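Side-chain contacts in AlgW protein (Pseudomonas aeruginosa, PDB 7CO3), which probably works as an HtrA-type serine endopeptidase, joining a trypsin-like protease domain to a PDZ domain that holds a bound peptide: residues Ile259-Lys262 against Leu263-Val267; Ser341-Gln344 against Val345-Arg349. The protein carries 1 engineered substitution. All blocks are in the same frame, centred on the assembly; numbering follows the deposited sequence.

How the contacts relate
Contact 1 (Ile259-Val267) is the first part of helix 261-274, packed on the protease domain, while contact 2 (Ser341-Arg349) is the end of helix 338-346 in the PDZ domain. Their centres are 16 Å apart, and contact 1 closes before contact 2 opens along the chain. They meet where Glu266 OE1 lies 3.6 Å from Arg347 NH1, a long, weak approach of opposite charges; Glu266 is poorly ordered, so this link between the domains is doubtful. The bound peptide belongs to contact 2, where an aromatic side chain of the peptide packs on Ser341, Met342 and Val345. Contact 1 is the more central, about 7 Å from the chain centre against 15 Å for contact 2.

Contact 1: Ile259-Lys262 against Leu263-Val267; sequences IPTK and LALEV
Ile259 CG2 touches both Leu263 CD2 at 4.2 Å and Ala264 CB at 4.3 Å where strand 256-260 runs into helix 261-274. This branch is anti to the backbone N, with CG1 beside it (chi1 -60°); Leu154 and Phe215 also pack on Ile259. Two residues further on, Thr261 and Leu265 lie side by side and point the same way, with Thr261 CG2 3.6 Å from Leu265 CD1. The hydroxyl of Thr261 has a weak hydrogen bond to Leu238 O.

The backbone opens the helix from Pro260 at the N-cap. Ala264 N donates to Pro260 O over 3.0 Å, and Leu265 N to Thr261 O over 2.7 Å. Leu265 CG crowds that second oxygen, 3.1 Å from Thr261 O. The N-H of Lys262 is taken by Ser172 OG.

Charge plays a looser part. Lys262 and Glu266 run alongside each other, yet Lys262 NZ stays 6.6 Å from Glu266 OE2; the lysine chain bends at chi3 (112°), and NZ has a long, weak ion pair with Asp173. As modelled, though poorly ordered, Glu266 OE2 lies 3.2 Å from Lys262 O; both are acceptors, so the carboxylate gains nothing there. The chemistry implies a helix start fixed by backbone bonds and methyl contacts, largely sheltered at Ile259, Thr261 and Ala264.

Contact 2: Ser341-Gln344 against Val345-Arg349; sequences SMNQ and VARTR
Around the last turn of helix 338-346, Val345 comes close to the carbonyl of Ser341: its CG2 branch, beside the backbone N while CG1 is anti to it (chi1 180°), sits 3.1 Å from Ser341 O. The same oxygen accepts Val345 N at 2.9 Å in a nearly straight bond (171°). Next along, Ala346 N donates to Met342 O at 2.8 Å, a more bent bond. The Ala346 methyl lies close to that oxygen too, with Ala346 CB 3.2 Å from Met342 O.

Arg347 is the first residue to leave helical angles. Its chain bends back at chi3 (38°) along the final turn, bringing NH2 to 3.8 Å from Asn343 CB, which lies at the edge of the guanidinium and near its plane. The model is too tight around the start of this side chain, so its placing is somewhat doubtful.

Arg347 is also the centre of an inverse gamma turn, closed by a weak bond from Thr348 N to Ala346 O (3.0 Å). Thr348 is thereby carried back against the helix end, where its OG1 donates to Val345 O at 2.9 Å and its CG2 lies 3.1 Å from Gln344 O. The hydroxyl thus occupies a carbonyl of the last helical turn.

Further out, Ser341 OG bonds to Asp337 O near the helix start, Met342 packs on Thr211, Tyr212 and Arg374, and Ala346 shares a backbone bond with Gly280. Ser341, Met342 and Val345 also touch an aromatic side chain of the bound peptide, an arrangement characteristic of the PDZ fold, whose helix forms one wall of the peptide-binding groove.

Contact 1: Ile259-Lys262 against Leu263-Val267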
ATOM      1  N   ILE B 259     -14.896  -7.860  -8.991  1.00 18.55           N
ATOM      2  CA  ILE B 259     -16.221  -8.049  -9.593  1.00 19.41           C
ATOM      3  C   ILE B 259     -17.245  -8.291  -8.488  1.00 14.08           C
ATOM      4  O   ILE B 259     -17.094  -9.233  -7.724  1.00 18.60           O
ATOM      5  CB  ILE B 259     -16.197  -9.207 -10.596  1.00 22.47           C
ATOM      6  CG1 ILE B 259     -15.195  -8.907 -11.708  1.00 19.19           C
ATOM      7  CG2 ILE B 259     -17.607  -9.463 -11.169  1.00 17.99           C
ATOM      8  CD1 ILE B 259     -14.748 -10.151 -12.530  1.00 21.40           C
ATOM      9  N   PRO B 260     -18.291  -7.475  -8.395  1.00 22.54           N
ATOM     10  CA  PRO B 260     -19.276  -7.628  -7.312  1.00 24.01           C
ATOM     11  C   PRO B 260     -19.970  -8.991  -7.335  1.00 25.57           C
ATOM     12  O   PRO B 260     -20.195  -9.583  -8.387  1.00 30.77           O
ATOM     13  CB  PRO B 260     -20.299  -6.517  -7.601  1.00 29.61           C
ATOM     14  CG  PRO B 260     -19.704  -5.656  -8.560  1.00 27.56           C
ATOM     15  CD  PRO B 260     -18.721  -6.476  -9.383  1.00 22.50           C
ATOM     16  N   THR B 261     -20.325  -9.465  -6.136  1.00 28.63           N
ATOM     17  CA  THR B 261     -20.913 -10.790  -5.964  1.00 29.07           C
ATOM     18  C   THR B 261     -22.204 -10.930  -6.763  1.00 31.26           C
ATOM     19  O   THR B 261     -22.452 -11.980  -7.374  1.00 29.94           O
ATOM     20  CB  THR B 261     -21.153 -11.039  -4.470  1.00 31.01           C
ATOM     21  OG1 THR B 261     -19.927 -11.428  -3.806  1.00 30.03           O
ATOM     22  CG2 THR B 261     -22.174 -12.139  -4.265  1.00 36.49           C
ATOM     23  N   LYS B 262     -23.017  -9.864  -6.791  1.00 33.86           N
ATOM     24  CA  LYS B 262     -24.312  -9.903  -7.474  1.00 41.41           C
ATOM     25  C   LYS B 262     -24.151 -10.199  -8.961  1.00 37.50           C
ATOM     26  O   LYS B 262     -24.888 -11.019  -9.518  1.00 37.77           O
ATOM     27  CB  LYS B 262     -25.064  -8.585  -7.263  1.00 40.32           C
ATOM     28  CG  LYS B 262     -26.476  -8.533  -7.917  1.00 44.76           C
ATOM     29  CD  LYS B 262     -27.383  -7.517  -7.219  1.00 82.51           C
ATOM     30  CE  LYS B 262     -27.705  -6.322  -8.114  1.00 85.30           C
ATOM     31  NZ  LYS B 262     -28.564  -5.308  -7.424  1.00 84.94           N
ATOM     32  N   LEU B 263     -23.198  -9.535  -9.622  1.00 35.43           N
ATOM     33  CA  LEU B 263     -22.870  -9.881 -10.998  1.00 32.99           C
ATOM     34  C   LEU B 263     -22.293 -11.280 -11.094  1.00 34.95           C
ATOM     35  O   LEU B 263     -22.689 -12.053 -11.972  1.00 38.99           O
ATOM     36  CB  LEU B 263     -21.877  -8.873 -11.585  1.00 35.35           C
ATOM     37  CG  LEU B 263     -21.479  -9.052 -13.054  1.00 36.02           C
ATOM     38  CD1 LEU B 263     -22.769  -9.177 -13.897  1.00 46.21           C
ATOM     39  CD2 LEU B 263     -20.629  -7.883 -13.553  1.00 39.03           C
ATOM     40  N   ALA B 264     -21.347 -11.625 -10.215  1.00 34.21           N
ATOM     41  CA  ALA B 264     -20.648 -12.896 -10.375  1.00 30.70           C
ATOM     42  C   ALA B 264     -21.579 -14.091 -10.168  1.00 37.47           C
ATOM     43  O   ALA B 264     -21.402 -15.141 -10.812  1.00 29.06           O
ATOM     44  CB  ALA B 264     -19.451 -12.972  -9.424  1.00 27.99           C
ATOM     45  N   LEU B 265     -22.543 -13.976  -9.237  1.00 34.84           N
ATOM     46  CA  LEU B 265     -23.454 -15.091  -8.973  1.00 39.93           C
ATOM     47  C   LEU B 265     -24.356 -15.379 -10.177  1.00 40.78           C
ATOM     48  O   LEU B 265     -24.608 -16.549 -10.497  1.00 41.46           O
ATOM     49  CB  LEU B 265     -24.291 -14.816  -7.726  1.00 42.87           C
ATOM     50  CG  LEU B 265     -23.563 -14.713  -6.394  1.00 41.02           C
ATOM     51  CD1 LEU B 265     -24.518 -14.631  -5.213  1.00 41.82           C
ATOM     52  CD2 LEU B 265     -22.655 -15.902  -6.270  1.00 47.14           C
ATOM     53  N   GLU B 266     -24.844 -14.329 -10.845  1.00 38.46           N
ATOM     54  CA  GLU B 266     -25.606 -14.486 -12.087  1.00 45.58           C
ATOM     55  C   GLU B 266     -24.834 -15.330 -13.087  1.00 43.71           C
ATOM     56  O   GLU B 266     -25.264 -16.436 -13.463  1.00 44.29           O
ATOM     57  CB  GLU B 266     -25.877 -13.123 -12.731  1.00 49.69           C
ATOM     58  CG  GLU B 266     -27.073 -12.327 -12.270  1.00 83.84           C
ATOM     59  CD  GLU B 266     -26.928 -10.869 -12.676  1.00115.50           C
ATOM     60  OE1 GLU B 266     -26.793 -10.602 -13.890  1.00127.79           O
ATOM     61  OE2 GLU B 266     -26.903  -9.996 -11.784  1.00126.35           O
ATOM     62  N   VAL B 267     -23.673 -14.807 -13.516  1.00 42.76           N
ATOM     63  CA  VAL B 267     -22.756 -15.497 -14.416  1.00 33.10           C
ATOM     64  C   VAL B 267     -22.538 -16.940 -13.988  1.00 28.61           C
ATOM     65  O   VAL B 267     -22.680 -17.859 -14.805  1.00 32.59           O
ATOM     66  CB  VAL B 267     -21.431 -14.719 -14.482  1.00 27.01           C
ATOM     67  CG1 VAL B 267     -20.327 -15.569 -15.136  1.00 30.47           C
ATOM     68  CG2 VAL B 267     -21.632 -13.392 -15.194  1.00 30.34           C
TER

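Contact 2: Ser341-Gln344 against Val345-Arg349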
ATOM      1  N   SER B 341     -28.513   0.247 -21.553  1.00 87.56           N
ATOM      2  CA  SER B 341     -29.205  -0.387 -22.672  1.00 82.64           C
ATOM      3  C   SER B 341     -28.503  -1.663 -23.103  1.00 76.49           C
ATOM      4  O   SER B 341     -29.164  -2.625 -23.512  1.00 76.94           O
ATOM      5  CB  SER B 341     -29.303   0.576 -23.831  1.00 93.50           C
ATOM      6  OG  SER B 341     -29.709   1.828 -23.341  1.00102.32           O
ATOM      7  N   MET B 342     -27.163  -1.666 -23.068  1.00 76.72           N
ATOM      8  CA  MET B 342     -26.412  -2.914 -23.161  1.00 71.12           C
ATOM      9  C   MET B 342     -27.019  -3.961 -22.261  1.00 67.57           C
ATOM     10  O   MET B 342     -27.231  -5.108 -22.665  1.00 54.89           O
ATOM     11  CB  MET B 342     -24.979  -2.726 -22.701  1.00 73.68           C
ATOM     12  CG  MET B 342     -24.159  -1.650 -23.297  1.00 79.01           C
ATOM     13  SD  MET B 342     -22.498  -2.209 -22.912  1.00 72.61           S
ATOM     14  CE  MET B 342     -22.507  -3.778 -23.760  1.00 59.78           C
ATOM     15  N   ASN B 343     -27.256  -3.589 -21.009  1.00 74.36           N
ATOM     16  CA  ASN B 343     -27.696  -4.570 -20.033  1.00 65.31           C
ATOM     17  C   ASN B 343     -29.060  -5.115 -20.415  1.00 59.85           C
ATOM     18  O   ASN B 343     -29.213  -6.325 -20.616  1.00 55.75           O
ATOM     19  CB  ASN B 343     -27.682  -3.951 -18.641  1.00 66.91           C
ATOM     20  CG  ASN B 343     -26.262  -3.702 -18.146  1.00 67.54           C
ATOM     21  OD1 ASN B 343     -25.317  -4.351 -18.599  1.00 71.59           O
ATOM     22  ND2 ASN B 343     -26.104  -2.743 -17.239  1.00 68.96           N
ATOM     23  N   GLN B 344     -30.038  -4.217 -20.611  1.00 65.73           N
ATOM     24  CA  GLN B 344     -31.377  -4.616 -21.038  1.00 66.77           C
ATOM     25  C   GLN B 344     -31.315  -5.559 -22.229  1.00 56.49           C
ATOM     26  O   GLN B 344     -31.832  -6.678 -22.171  1.00 53.03           O
ATOM     27  CB  GLN B 344     -32.215  -3.367 -21.343  1.00 63.40           C
ATOM     28  CG  GLN B 344     -32.562  -2.527 -20.091  1.00 65.44           C
ATOM     29  CD  GLN B 344     -33.592  -1.424 -20.356  1.00 74.15           C
ATOM     30  OE1 GLN B 344     -34.619  -1.653 -20.996  1.00 73.15           O
ATOM     31  NE2 GLN B 344     -33.311  -0.220 -19.871  1.00 81.02           N
ATOM     32  N   VAL B 345     -30.635  -5.153 -23.298  1.00 59.43           N
ATOM     33  CA  VAL B 345     -30.524  -6.038 -24.448  1.00 56.35           C
ATOM     34  C   VAL B 345     -29.861  -7.345 -24.045  1.00 65.80           C
ATOM     35  O   VAL B 345     -30.227  -8.421 -24.531  1.00 57.63           O
ATOM     36  CB  VAL B 345     -29.755  -5.350 -25.586  1.00 58.26           C
ATOM     37  CG1 VAL B 345     -29.633  -6.291 -26.789  1.00 66.27           C
ATOM     38  CG2 VAL B 345     -30.416  -4.066 -25.941  1.00 60.43           C
ATOM     39  N   ALA B 346     -28.873  -7.275 -23.150  1.00 58.76           N
ATOM     40  CA  ALA B 346     -28.205  -8.493 -22.710  1.00 58.43           C
ATOM     41  C   ALA B 346     -29.196  -9.438 -22.051  1.00 55.10           C
ATOM     42  O   ALA B 346     -29.194 -10.642 -22.327  1.00 50.32           O
ATOM     43  CB  ALA B 346     -27.054  -8.159 -21.757  1.00 54.85           C
ATOM     44  N   ARG B 347     -30.076  -8.902 -21.209  1.00 56.34           N
ATOM     45  CA  ARG B 347     -31.084  -9.708 -20.519  1.00 64.58           C
ATOM     46  C   ARG B 347     -32.345  -9.824 -21.379  1.00 63.91           C
ATOM     47  O   ARG B 347     -33.433  -9.408 -20.989  1.00 72.90           O
ATOM     48  CB  ARG B 347     -31.401  -9.112 -19.147  1.00 64.88           C
ATOM     49  CG  ARG B 347     -31.267  -7.597 -19.074  1.00 65.39           C
ATOM     50  CD  ARG B 347     -31.558  -6.968 -17.709  1.00 77.71           C
ATOM     51  NE  ARG B 347     -31.062  -7.766 -16.592  1.00 90.21           N
ATOM     52  CZ  ARG B 347     -29.808  -7.782 -16.146  1.00100.65           C
ATOM     53  NH1 ARG B 347     -29.496  -8.559 -15.121  1.00106.98           N
ATOM     54  NH2 ARG B 347     -28.868  -7.033 -16.712  1.00100.54           N
ATOM     55  N   THR B 348     -32.156 -10.360 -22.593  1.00 63.17           N
ATOM     56  CA  THR B 348     -33.243 -10.761 -23.487  1.00 70.94           C
ATOM     57  C   THR B 348     -32.923 -12.126 -24.080  1.00 75.69           C
ATOM     58  O   THR B 348     -31.781 -12.600 -24.030  1.00 79.70           O
ATOM     59  CB  THR B 348     -33.481  -9.794 -24.660  1.00 69.68           C
ATOM     60  OG1 THR B 348     -32.454  -9.978 -25.640  1.00 87.49           O
ATOM     61  CG2 THR B 348     -33.556  -8.316 -24.218  1.00 55.53           C
ATOM     62  N   ARG B 349     -33.933 -12.733 -24.689  1.00 84.30           N
ATOM     63  CA  ARG B 349     -33.660 -14.105 -25.099  1.00 82.77           C
ATOM     64  C   ARG B 349     -33.589 -14.206 -26.615  1.00 83.00           C
ATOM     65  O   ARG B 349     -34.455 -13.662 -27.321  1.00 86.82           O
ATOM     66  CB  ARG B 349     -34.717 -15.093 -24.580  1.00 87.61           C
ATOM     67  CG  ARG B 349     -34.842 -15.281 -23.050  1.00 99.76           C
ATOM     68  CD  ARG B 349     -35.132 -13.978 -22.340  1.00112.78           C
ATOM     69  NE  ARG B 349     -35.738 -14.092 -21.022  1.00125.57           N
ATOM     70  CZ  ARG B 349     -36.412 -13.099 -20.456  1.00133.94           C
ATOM     71  NH1 ARG B 349     -36.555 -11.950 -21.107  1.00135.33           N
ATOM     72  NH2 ARG B 349     -36.943 -13.243 -19.251  1.00139.34           N
TER